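Local coordinates for protein formimidoylglutamase (Bacillus subtilis, PDB 3M1R) that hydrolyses N-formimidoyl-L-glutamate to L-glutamate and formamide in histidine degradation, using two manganese ions per subunit, at residues Asn130-Ser135 with Glu287-Asp292. Numbering follows the deposited sequence.
With CA (calcium ion), chain B.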
ATOM      1  N   ASN D 130      -8.517  10.532  21.840  1.00 36.06           N
ATOM      2  CA  ASN D 130      -8.153  11.218  23.069  1.00 44.01           C
ATOM      3  C   ASN D 130      -9.353  11.712  23.869  1.00 40.74           C
ATOM      4  O   ASN D 130      -9.257  11.918  25.081  1.00 42.20           O
ATOM      5  CB  ASN D 130      -7.146  12.352  22.815  1.00 49.13           C
ATOM      6  CG  ASN D 130      -6.107  12.465  23.937  1.00 58.73           C
ATOM      7  OD1 ASN D 130      -4.987  12.931  23.716  1.00 52.57           O
ATOM      8  ND2 ASN D 130      -6.479  12.012  25.153  1.00 58.64           N
ATOM      9  N   SER D 131     -10.488  11.882  23.199  1.00 33.28           N
ATOM     10  CA  SER D 131     -11.651  12.482  23.860  1.00 32.36           C
ATOM     11  C   SER D 131     -12.193  11.630  25.012  1.00 33.35           C
ATOM     12  O   SER D 131     -12.886  12.145  25.871  1.00 41.54           O
ATOM     13  CB  SER D 131     -12.768  12.731  22.851  1.00 37.04           C
ATOM     14  OG  SER D 131     -13.418  11.519  22.529  1.00 40.86           O
ATOM     15  N   ILE D 132     -11.879  10.327  25.028  1.00 35.16           N
ATOM     16  CA  ILE D 132     -12.437   9.431  26.046  1.00 35.68           C
ATOM     17  C   ILE D 132     -11.898   9.727  27.437  1.00 42.79           C
ATOM     18  O   ILE D 132     -12.484   9.303  28.427  1.00 44.56           O
ATOM     19  CB  ILE D 132     -12.205   7.915  25.728  1.00 31.73           C
ATOM     20  CG1 ILE D 132     -10.767   7.493  26.044  1.00 30.61           C
ATOM     21  CG2 ILE D 132     -12.547   7.608  24.268  1.00 35.79           C
ATOM     22  CD1 ILE D 132     -10.540   5.971  26.007  1.00 29.28           C
ATOM     23  N   SER D 133     -10.781  10.447  27.509  1.00 42.32           N
ATOM     24  CA  SER D 133     -10.119  10.702  28.787  1.00 39.93           C
ATOM     25  C   SER D 133     -10.968  11.524  29.741  1.00 45.18           C
ATOM     26  O   SER D 133     -10.778  11.480  30.969  1.00 46.47           O
ATOM     27  CB  SER D 133      -8.759  11.371  28.580  1.00 40.63           C
ATOM     28  OG  SER D 133      -7.884  10.505  27.884  1.00 41.48           O
ATOM     29  N   TYR D 134     -11.913  12.275  29.195  1.00 46.65           N
ATOM     30  CA  TYR D 134     -12.816  13.000  30.065  1.00 47.44           C
ATOM     31  C   TYR D 134     -13.687  12.027  30.844  1.00 51.51           C
ATOM     32  O   TYR D 134     -13.744  12.087  32.072  1.00 55.89           O
ATOM     33  CB  TYR D 134     -13.701  13.961  29.289  1.00 48.51           C
ATOM     34  CG  TYR D 134     -14.836  14.484  30.123  1.00 49.57           C
ATOM     35  CD1 TYR D 134     -14.661  15.589  30.950  1.00 47.32           C
ATOM     36  CD2 TYR D 134     -16.085  13.877  30.088  1.00 53.10           C
ATOM     37  CE1 TYR D 134     -15.701  16.080  31.715  1.00 51.41           C
ATOM     38  CE2 TYR D 134     -17.143  14.367  30.858  1.00 54.30           C
ATOM     39  CZ  TYR D 134     -16.935  15.460  31.671  1.00 54.42           C
ATOM     40  OH  TYR D 134     -17.966  15.947  32.437  1.00 61.28           O
ATOM     41  N   SER D 135     -14.371  11.130  30.135  1.00 44.10           N
ATOM     42  CA  SER D 135     -15.292  10.206  30.800  1.00 50.33           C
ATOM     43  C   SER D 135     -14.593   9.180  31.719  1.00 44.90           C
ATOM     44  O   SER D 135     -15.106   8.843  32.783  1.00 48.41           O
ATOM     45  CB  SER D 135     -16.199   9.503  29.782  1.00 54.50           C
ATOM     46  OG  SER D 135     -17.040  10.430  29.109  1.00 58.67           O
ATOM     47  N   GLU D 287      -4.875   4.080  30.529  1.00 39.21           N
ATOM     48  CA  GLU D 287      -5.565   4.093  29.250  1.00 37.15           C
ATOM     49  C   GLU D 287      -4.560   4.389  28.152  1.00 38.02           C
ATOM     50  O   GLU D 287      -3.578   5.087  28.361  1.00 42.89           O
ATOM     51  CB  GLU D 287      -6.678   5.140  29.249  1.00 35.19           C
ATOM     52  CG  GLU D 287      -6.151   6.552  29.307  1.00 40.56           C
ATOM     53  CD  GLU D 287      -7.263   7.588  29.442  1.00 50.03           C
ATOM     54  OE1 GLU D 287      -8.439   7.197  29.608  1.00 47.52           O
ATOM     55  OE2 GLU D 287      -6.957   8.796  29.391  1.00 54.53           O
ATOM     56  N   ILE D 288      -4.810   3.835  26.977  1.00 38.08           N
ATOM     57  CA  ILE D 288      -3.997   4.132  25.816  1.00 43.07           C
ATOM     58  C   ILE D 288      -4.884   4.720  24.735  1.00 41.41           C
ATOM     59  O   ILE D 288      -5.916   4.138  24.377  1.00 41.34           O
ATOM     60  CB  ILE D 288      -3.328   2.873  25.305  1.00 41.17           C
ATOM     61  CG1 ILE D 288      -2.442   2.302  26.416  1.00 32.10           C
ATOM     62  CG2 ILE D 288      -2.530   3.165  24.020  1.00 28.24           C
ATOM     63  CD1 ILE D 288      -1.880   0.964  26.070  1.00 35.81           C
ATOM     64  N   VAL D 289      -4.505   5.893  24.246  1.00 31.75           N
ATOM     65  CA  VAL D 289      -5.291   6.548  23.221  1.00 36.29           C
ATOM     66  C   VAL D 289      -4.455   6.907  22.004  1.00 34.99           C
ATOM     67  O   VAL D 289      -3.220   6.875  22.038  1.00 33.13           O
ATOM     68  CB  VAL D 289      -5.996   7.831  23.755  1.00 30.28           C
ATOM     69  CG1 VAL D 289      -7.035   7.476  24.793  1.00 33.73           C
ATOM     70  CG2 VAL D 289      -4.972   8.819  24.321  1.00 32.71           C
ATOM     71  N   GLU D 290      -5.175   7.210  20.928  1.00 30.48           N
ATOM     72  CA  GLU D 290      -4.639   7.800  19.713  1.00 31.15           C
ATOM     73  C   GLU D 290      -3.848   6.840  18.832  1.00 32.97           C
ATOM     74  O   GLU D 290      -3.098   7.259  17.959  1.00 34.20           O
ATOM     75  CB  GLU D 290      -3.882   9.103  20.020  1.00 25.71           C
ATOM     76  CG  GLU D 290      -4.814  10.223  20.517  1.00 32.50           C
ATOM     77  CD  GLU D 290      -5.806  10.751  19.434  1.00 51.90           C
ATOM     78  OE1 GLU D 290      -7.024  10.850  19.707  1.00 48.54           O
ATOM     79  OE2 GLU D 290      -5.371  11.093  18.315  1.00 51.84           O
ATOM     80  N   VAL D 291      -4.053   5.545  19.027  1.00 31.43           N
ATOM     81  CA  VAL D 291      -3.566   4.579  18.049  1.00 29.94           C
ATOM     82  C   VAL D 291      -4.536   4.478  16.868  1.00 28.04           C
ATOM     83  O   VAL D 291      -5.730   4.257  17.057  1.00 32.47           O
ATOM     84  CB  VAL D 291      -3.367   3.204  18.687  1.00 31.19           C
ATOM     85  CG1 VAL D 291      -2.978   2.162  17.636  1.00 26.20           C
ATOM     86  CG2 VAL D 291      -2.313   3.302  19.780  1.00 27.91           C
ATOM     87  N   ASP D 292      -4.030   4.625  15.647  1.00 25.31           N
ATOM     88  CA  ASP D 292      -4.895   4.494  14.478  1.00 25.88           C
ATOM     89  C   ASP D 292      -4.362   3.415  13.520  1.00 24.65           C
ATOM     90  O   ASP D 292      -3.480   3.657  12.702  1.00 31.18           O
ATOM     91  CB  ASP D 292      -5.073   5.850  13.780  1.00 33.32           C
ATOM     92  CG  ASP D 292      -6.129   5.817  12.652  1.00 36.94           C
ATOM     93  OD1 ASP D 292      -6.522   4.712  12.215  1.00 37.82           O
ATOM     94  OD2 ASP D 292      -6.553   6.912  12.203  1.00 30.14           O
TER
HETATM   95 CA    CA B 322      -3.577  14.642  22.859  1.00 84.93          CA
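Glu287 OE2 takes a hydrogen bond from Ser133 OG, very short at 2.5 Å, and is also bonded to the hydroxyl of Ser243 on the neighbouring strand 239-245. This buried carboxylate, whose OE1 is paired with Thr136 OG1, ties helix 133-141 to strand 283-289 in the parallel sheet of the arginase fold. Glutamate suits the place because its chain, extended beyond CG (chi2 -174°), spans from strand to helix, while serine's short side chain lets its hydroxyl meet the carboxylate brought across. Two residues on, Val289 packs against residues 130-132 with compact methyls: CG1 lies 3.9 Å from Ile132 CG1, the two side chains running alongside each other in opposite senses, and CB rests 4.1 Å from Asn130 CA. Asn130 binds calcium here together with Asp153, Asp157 and Asp245, at a site where manganese probably binds in the working enzyme. The carboxylate of Glu290 holds this metal ligand by its main-chain N-H; an alanine here would probably leave Asn130 N without its mate and the metal-binding loop freer to shift. Bent at chi2 (-68°), the Glu290 side chain curls round to present the anti lone pair of OE1 to Asn130 N, 2.6 Å away, with an N-H...O angle of 141°.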